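Local coordinates for lymphotactin (PDB 2NYZ), which probably acts as a secreted chemokine that attracts lymphocytes, but not monocytes or neutrophils, and contributes to self-tolerance in the thymus, at residues D[50-54]-D[55-59]; D[17-21]-D[22-26]. All coordinates share one frame; numbering follows the deposited sequence.

Interaction 1: D[50-54]-D[55-59]; sequences DPQAT and WVRDV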
ATOM      1  N   ASP D  50      24.754  21.326   1.375  1.00 53.93           N
ATOM      2  CA  ASP D  50      25.532  21.029   2.570  1.00 56.73           C
ATOM      3  C   ASP D  50      26.926  21.653   2.408  1.00 58.13           C
ATOM      4  O   ASP D  50      27.630  21.369   1.436  1.00 55.57           O
ATOM      5  CB  ASP D  50      25.651  19.510   2.730  1.00 59.54           C
ATOM      6  CG  ASP D  50      26.434  19.113   3.959  1.00 64.95           C
ATOM      7  OD1 ASP D  50      26.784  17.919   4.083  1.00 74.08           O
ATOM      8  OD2 ASP D  50      26.695  19.995   4.803  1.00 69.67           O
ATOM      9  N   PRO D  51      27.340  22.523   3.347  1.00 61.16           N
ATOM     10  CA  PRO D  51      28.664  23.152   3.249  1.00 62.98           C
ATOM     11  C   PRO D  51      29.761  22.136   3.547  1.00 64.99           C
ATOM     12  O   PRO D  51      30.942  22.396   3.333  1.00 63.77           O
ATOM     13  CB  PRO D  51      28.612  24.252   4.307  1.00 63.25           C
ATOM     14  CG  PRO D  51      27.133  24.494   4.505  1.00 62.69           C
ATOM     15  CD  PRO D  51      26.568  23.109   4.453  1.00 59.98           C
ATOM     16  N   GLN D  52      29.344  20.978   4.050  1.00 68.14           N
ATOM     17  CA  GLN D  52      30.244  19.883   4.394  1.00 71.16           C
ATOM     18  C   GLN D  52      30.378  18.888   3.248  1.00 71.61           C
ATOM     19  O   GLN D  52      31.286  18.065   3.244  1.00 72.80           O
ATOM     20  CB  GLN D  52      29.721  19.139   5.625  1.00 75.95           C
ATOM     21  CG  GLN D  52      29.704  19.958   6.900  1.00 80.54           C
ATOM     22  CD  GLN D  52      31.095  20.312   7.370  1.00 81.14           C
ATOM     23  OE1 GLN D  52      31.819  21.057   6.707  1.00 81.24           O
ATOM     24  NE2 GLN D  52      31.482  19.771   8.520  1.00 81.29           N
ATOM     25  N   ALA D  53      29.464  18.954   2.289  1.00 72.25           N
ATOM     26  CA  ALA D  53      29.489  18.052   1.143  1.00 72.44           C
ATOM     27  C   ALA D  53      30.716  18.317   0.275  1.00 72.38           C
ATOM     28  O   ALA D  53      31.017  19.463  -0.061  1.00 71.61           O
ATOM     29  CB  ALA D  53      28.220  18.221   0.322  1.00 76.41           C
ATOM     30  N   THR D  54      31.418  17.251  -0.094  1.00 71.20           N
ATOM     31  CA  THR D  54      32.611  17.402  -0.908  1.00 69.68           C
ATOM     32  C   THR D  54      32.334  18.160  -2.193  1.00 69.51           C
ATOM     33  O   THR D  54      33.026  19.132  -2.492  1.00 71.72           O
ATOM     34  CB  THR D  54      33.236  16.040  -1.262  1.00 69.45           C
ATOM     35  OG1 THR D  54      33.712  15.403  -0.069  1.00 69.06           O
ATOM     36  CG2 THR D  54      34.398  16.229  -2.215  1.00 66.26           C
ATOM     37  N   TRP D  55      31.323  17.737  -2.949  1.00 67.87           N
ATOM     38  CA  TRP D  55      31.013  18.417  -4.207  1.00 65.78           C
ATOM     39  C   TRP D  55      30.731  19.908  -4.018  1.00 63.56           C
ATOM     40  O   TRP D  55      31.069  20.716  -4.879  1.00 62.08           O
ATOM     41  CB  TRP D  55      29.835  17.743  -4.941  1.00 64.67           C
ATOM     42  CG  TRP D  55      28.481  17.914  -4.297  1.00 62.62           C
ATOM     43  CD1 TRP D  55      27.892  17.090  -3.375  1.00 61.40           C
ATOM     44  CD2 TRP D  55      27.562  18.992  -4.512  1.00 53.07           C
ATOM     45  NE1 TRP D  55      26.667  17.590  -3.006  1.00 54.76           N
ATOM     46  CE2 TRP D  55      26.439  18.756  -3.690  1.00 54.06           C
ATOM     47  CE3 TRP D  55      27.578  20.133  -5.324  1.00 49.95           C
ATOM     48  CZ2 TRP D  55      25.345  19.626  -3.652  1.00 50.29           C
ATOM     49  CZ3 TRP D  55      26.488  20.999  -5.286  1.00 44.33           C
ATOM     50  CH2 TRP D  55      25.388  20.738  -4.456  1.00 45.45           C
ATOM     51  N   VAL D  56      30.117  20.272  -2.895  1.00 62.99           N
ATOM     52  CA  VAL D  56      29.817  21.673  -2.624  1.00 65.70           C
ATOM     53  C   VAL D  56      31.131  22.406  -2.414  1.00 69.86           C
ATOM     54  O   VAL D  56      31.401  23.425  -3.057  1.00 69.85           O
ATOM     55  CB  VAL D  56      28.944  21.837  -1.358  1.00 64.47           C
ATOM     56  CG1 VAL D  56      28.750  23.314  -1.036  1.00 60.83           C
ATOM     57  CG2 VAL D  56      27.602  21.172  -1.569  1.00 60.14           C
ATOM     58  N   ARG D  57      31.944  21.866  -1.511  1.00 73.44           N
ATOM     59  CA  ARG D  57      33.247  22.434  -1.201  1.00 76.48           C
ATOM     60  C   ARG D  57      34.035  22.653  -2.492  1.00 76.99           C
ATOM     61  O   ARG D  57      34.638  23.709  -2.698  1.00 76.84           O
ATOM     62  CB  ARG D  57      34.009  21.487  -0.281  1.00 79.67           C
ATOM     63  CG  ARG D  57      35.328  22.036   0.212  1.00 94.56           C
ATOM     64  CD  ARG D  57      36.080  20.997   1.020  1.00100.19           C
ATOM     65  NE  ARG D  57      35.190  20.312   1.947  1.00105.69           N
ATOM     66  CZ  ARG D  57      35.532  19.970   3.182  1.00111.64           C
ATOM     67  NH1 ARG D  57      36.745  20.253   3.638  1.00113.40           N
ATOM     68  NH2 ARG D  57      34.661  19.344   3.960  1.00117.51           N
ATOM     69  N   ASP D  58      34.010  21.642  -3.355  1.00 77.34           N
ATOM     70  CA  ASP D  58      34.700  21.684  -4.641  1.00 79.04           C
ATOM     71  C   ASP D  58      34.257  22.884  -5.476  1.00 77.34           C
ATOM     72  O   ASP D  58      35.083  23.557  -6.101  1.00 75.73           O
ATOM     73  CB  ASP D  58      34.427  20.388  -5.420  1.00 86.06           C
ATOM     74  CG  ASP D  58      35.184  19.189  -4.862  1.00 92.56           C
ATOM     75  OD1 ASP D  58      35.493  19.187  -3.651  1.00 99.87           O
ATOM     76  OD2 ASP D  58      35.458  18.241  -5.635  1.00 94.83           O
ATOM     77  N   VAL D  59      32.948  23.138  -5.480  1.00 76.44           N
ATOM     78  CA  VAL D  59      32.354  24.242  -6.233  1.00 75.06           C
ATOM     79  C   VAL D  59      32.670  25.587  -5.593  1.00 76.83           C
ATOM     80  O   VAL D  59      33.032  26.544  -6.277  1.00 75.49           O
ATOM     81  CB  VAL D  59      30.826  24.083  -6.316  1.00 71.07           C
ATOM     82  CG1 VAL D  59      30.209  25.269  -7.037  1.00 66.88           C
ATOM     83  CG2 VAL D  59      30.486  22.788  -7.027  1.00 67.55           C
TER
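The C-terminal helix of the chemokine fold starts here: A53 occupies the N-cap, and its carbonyl receives the N-H of R57, A53 O to R57 N 3.0 Å. That bond is almost straight, 178° at the hydrogen. One residue on, D58 N repeats the pattern with T54 O at 2.8 Å, so the helical spacing is set from the first turn. The approach is a type I beta turn from D50 to A53, closed by A53 N to D50 O. An Asx turn lies over it: D50 OD2 takes the N-H of Q52, OD2 to Q52 N 2.9 Å, met from above the carboxylate plane. Because the N-cap is an alanine, its side chain has no polar atom to offer the helix; its methyl works as an apolar wedge instead. A53 CB rests 3.6 Å from V56 CG2 and meets the W55 ring obliquely, near CD1. W55 CG sits between the backbone N and the carbonyl carbon (chi1 70°), which turns the indole back toward A53, with V56 CG2 over the centre of one face. Beyond the contact W55 lies against T15 and A49, while V56 packs on V37 and F39 of the sheet. On the outer side T54 and D58 run side by side, and the R57 guanidinium turns its edge to Q52 O, with R57 NH2 3.7 Å away.

Interaction 2: D[17-21]-D[22-26]; sequences QRLPV and SRIKT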
ATOM      1  N   GLN D  17      20.763  16.706  -4.897  1.00 52.53           N
ATOM      2  CA  GLN D  17      21.408  16.530  -6.194  1.00 55.78           C
ATOM      3  C   GLN D  17      22.542  17.526  -6.331  1.00 54.43           C
ATOM      4  O   GLN D  17      22.404  18.692  -5.968  1.00 53.64           O
ATOM      5  CB  GLN D  17      20.427  16.773  -7.337  1.00 62.61           C
ATOM      6  CG  GLN D  17      19.600  15.574  -7.711  1.00 75.64           C
ATOM      7  CD  GLN D  17      18.137  15.827  -7.508  1.00 83.73           C
ATOM      8  OE1 GLN D  17      17.574  16.768  -8.072  1.00 94.90           O
ATOM      9  NE2 GLN D  17      17.504  14.992  -6.696  1.00 84.15           N
ATOM     10  N   ARG D  18      23.667  17.076  -6.862  1.00 53.21           N
ATOM     11  CA  ARG D  18      24.784  17.979  -7.036  1.00 52.43           C
ATOM     12  C   ARG D  18      24.406  18.972  -8.116  1.00 50.55           C
ATOM     13  O   ARG D  18      23.582  18.675  -8.976  1.00 51.62           O
ATOM     14  CB  ARG D  18      26.039  17.210  -7.442  1.00 55.82           C
ATOM     15  CG  ARG D  18      26.524  16.213  -6.404  1.00 61.45           C
ATOM     16  CD  ARG D  18      27.837  15.611  -6.854  1.00 67.45           C
ATOM     17  NE  ARG D  18      28.152  14.373  -6.154  1.00 70.43           N
ATOM     18  CZ  ARG D  18      29.061  13.501  -6.577  1.00 73.18           C
ATOM     19  NH1 ARG D  18      29.738  13.737  -7.697  1.00 75.14           N
ATOM     20  NH2 ARG D  18      29.291  12.392  -5.888  1.00 77.63           N
ATOM     21  N   LEU D  19      25.009  20.152  -8.063  1.00 48.95           N
ATOM     22  CA  LEU D  19      24.744  21.204  -9.031  1.00 49.87           C
ATOM     23  C   LEU D  19      26.039  21.520  -9.784  1.00 53.46           C
ATOM     24  O   LEU D  19      27.076  21.769  -9.170  1.00 56.40           O
ATOM     25  CB  LEU D  19      24.239  22.439  -8.292  1.00 44.62           C
ATOM     26  CG  LEU D  19      23.421  23.496  -9.031  1.00 38.84           C
ATOM     27  CD1 LEU D  19      22.273  22.864  -9.827  1.00 33.15           C
ATOM     28  CD2 LEU D  19      22.890  24.457  -7.992  1.00 26.21           C
ATOM     29  N   PRO D  20      26.004  21.499 -11.126  1.00 55.35           N
ATOM     30  CA  PRO D  20      27.215  21.790 -11.904  1.00 54.91           C
ATOM     31  C   PRO D  20      27.717  23.213 -11.686  1.00 53.10           C
ATOM     32  O   PRO D  20      26.941  24.171 -11.729  1.00 48.97           O
ATOM     33  CB  PRO D  20      26.766  21.576 -13.348  1.00 52.17           C
ATOM     34  CG  PRO D  20      25.611  20.638 -13.223  1.00 55.82           C
ATOM     35  CD  PRO D  20      24.884  21.165 -12.018  1.00 56.50           C
ATOM     36  N   VAL D  21      29.015  23.346 -11.450  1.00 53.96           N
ATOM     37  CA  VAL D  21      29.603  24.665 -11.253  1.00 55.60           C
ATOM     38  C   VAL D  21      29.245  25.483 -12.492  1.00 55.43           C
ATOM     39  O   VAL D  21      29.088  26.708 -12.433  1.00 52.55           O
ATOM     40  CB  VAL D  21      31.150  24.564 -11.090  1.00 56.98           C
ATOM     41  CG1 VAL D  21      31.748  23.808 -12.268  1.00 58.66           C
ATOM     42  CG2 VAL D  21      31.762  25.948 -10.967  1.00 52.58           C
ATOM     43  N   SER D  22      29.087  24.776 -13.607  1.00 55.33           N
ATOM     44  CA  SER D  22      28.737  25.385 -14.880  1.00 58.59           C
ATOM     45  C   SER D  22      27.289  25.872 -14.908  1.00 61.31           C
ATOM     46  O   SER D  22      26.729  26.110 -15.977  1.00 63.37           O
ATOM     47  CB  SER D  22      28.941  24.376 -16.001  1.00 60.32           C
ATOM     48  OG  SER D  22      28.105  23.249 -15.810  1.00 66.72           O
ATOM     49  N   ARG D  23      26.679  26.015 -13.738  1.00 62.54           N
ATOM     50  CA  ARG D  23      25.297  26.470 -13.658  1.00 60.64           C
ATOM     51  C   ARG D  23      25.150  27.493 -12.554  1.00 59.56           C
ATOM     52  O   ARG D  23      24.141  28.193 -12.482  1.00 59.88           O
ATOM     53  CB  ARG D  23      24.354  25.292 -13.383  1.00 61.54           C
ATOM     54  CG  ARG D  23      24.055  24.418 -14.590  1.00 60.01           C
ATOM     55  CD  ARG D  23      23.287  25.193 -15.639  1.00 65.27           C
ATOM     56  NE  ARG D  23      22.923  24.356 -16.778  1.00 73.22           N
ATOM     57  CZ  ARG D  23      23.768  23.968 -17.726  1.00 79.73           C
ATOM     58  NH1 ARG D  23      25.039  24.345 -17.686  1.00 86.39           N
ATOM     59  NH2 ARG D  23      23.344  23.196 -18.716  1.00 83.75           N
ATOM     60  N   ILE D  24      26.156  27.577 -11.688  1.00 57.74           N
ATOM     61  CA  ILE D  24      26.115  28.519 -10.583  1.00 54.89           C
ATOM     62  C   ILE D  24      26.571  29.899 -11.040  1.00 58.63           C
ATOM     63  O   ILE D  24      27.323  30.028 -12.005  1.00 61.53           O
ATOM     64  CB  ILE D  24      27.029  28.084  -9.438  1.00 48.02           C
ATOM     65  CG1 ILE D  24      27.019  26.560  -9.286  1.00 42.35           C
ATOM     66  CG2 ILE D  24      26.579  28.750  -8.161  1.00 48.24           C
ATOM     67  CD1 ILE D  24      25.729  25.989  -8.844  1.00 42.94           C
ATOM     68  N   LYS D  25      26.107  30.929 -10.344  1.00 59.89           N
ATOM     69  CA  LYS D  25      26.467  32.299 -10.666  1.00 60.85           C
ATOM     70  C   LYS D  25      27.195  32.870  -9.463  1.00 61.67           C
ATOM     71  O   LYS D  25      28.281  33.423  -9.588  1.00 65.59           O
ATOM     72  CB  LYS D  25      25.206  33.115 -10.976  1.00 64.71           C
ATOM     73  CG  LYS D  25      25.439  34.601 -11.261  1.00 71.77           C
ATOM     74  CD  LYS D  25      24.305  35.207 -12.101  1.00 73.67           C
ATOM     75  CE  LYS D  25      22.944  35.079 -11.428  1.00 74.08           C
ATOM     76  NZ  LYS D  25      21.832  35.396 -12.374  1.00 72.13           N
ATOM     77  N   THR D  26      26.600  32.709  -8.290  1.00 59.63           N
ATOM     78  CA  THR D  26      27.193  33.212  -7.063  1.00 59.58           C
ATOM     79  C   THR D  26      26.838  32.274  -5.929  1.00 59.04           C
ATOM     80  O   THR D  26      26.326  31.183  -6.161  1.00 58.78           O
ATOM     81  CB  THR D  26      26.661  34.620  -6.719  1.00 61.92           C
ATOM     82  OG1 THR D  26      25.226  34.606  -6.706  1.00 63.07           O
ATOM     83  CG2 THR D  26      27.144  35.639  -7.736  1.00 65.38           C
TER
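The terminal methyl of I24, CD1, sits against one branch of L19, CD2, at 3.3 Å and lies close to CG as well, the two side chains crossing obliquely. In I24 the first torsion sets CG1 beside the backbone N and opposite the carbonyl carbon. The second, at -67°, turns CD1 back to the leucine, while I24 CG1 passes 3.4 Å from P20 O. F39 receives both residues, and M63 of the C-terminal helix meets I24. Between them the chain turns: I24 N donates to V21 O at 3.1 Å from above the carbonyl plane, and R23 N makes a weak bond to P20 O. S22 OG stands between its backbone N and carbonyl carbon, 3.3 Å from P20 CB. R23 is bent at chi2 (-65°), and this curl lets R23 NH1 return to S22 O at 3.0 Å, from above the carbonyl plane, with that oxygen in the plane of the guanidinium. R23 NH2 pairs with an acidic side chain of another protein in the assembly, a salt bridge outside this turn. A leucine in place of R23 has no guanidinium, and would probably leave that acid without its countercharge and the S22 carbonyl without this donor. Past the turn, K25 and T26 face I40 in a classic beta bulge. A single 3-10 turn, here around V21, leading from the N-loop into the first strand of the three-stranded sheet is typical of the chemokine fold.

How the interactions relate
From the N terminus, interaction 2 comes first: it closes the turn that carries the long loop after strand 9-10 into strand 24-28. The chain then forms strands 37-41 and 46-49, the latter joined to the N-terminal region by the C11-C48 disulfide, before interaction 1 closes the turn into helix 54-64. The two local contacts are in series, neither nested nor crossed, yet their centres lie only 11 Å apart, the helix packing against the loop and the sheet. W55 meets R18 and L19, its CZ3 3.3 Å from L19 N, and V59 reaches I24. Loop, strand 24-28 and helix are thus tied into one small core.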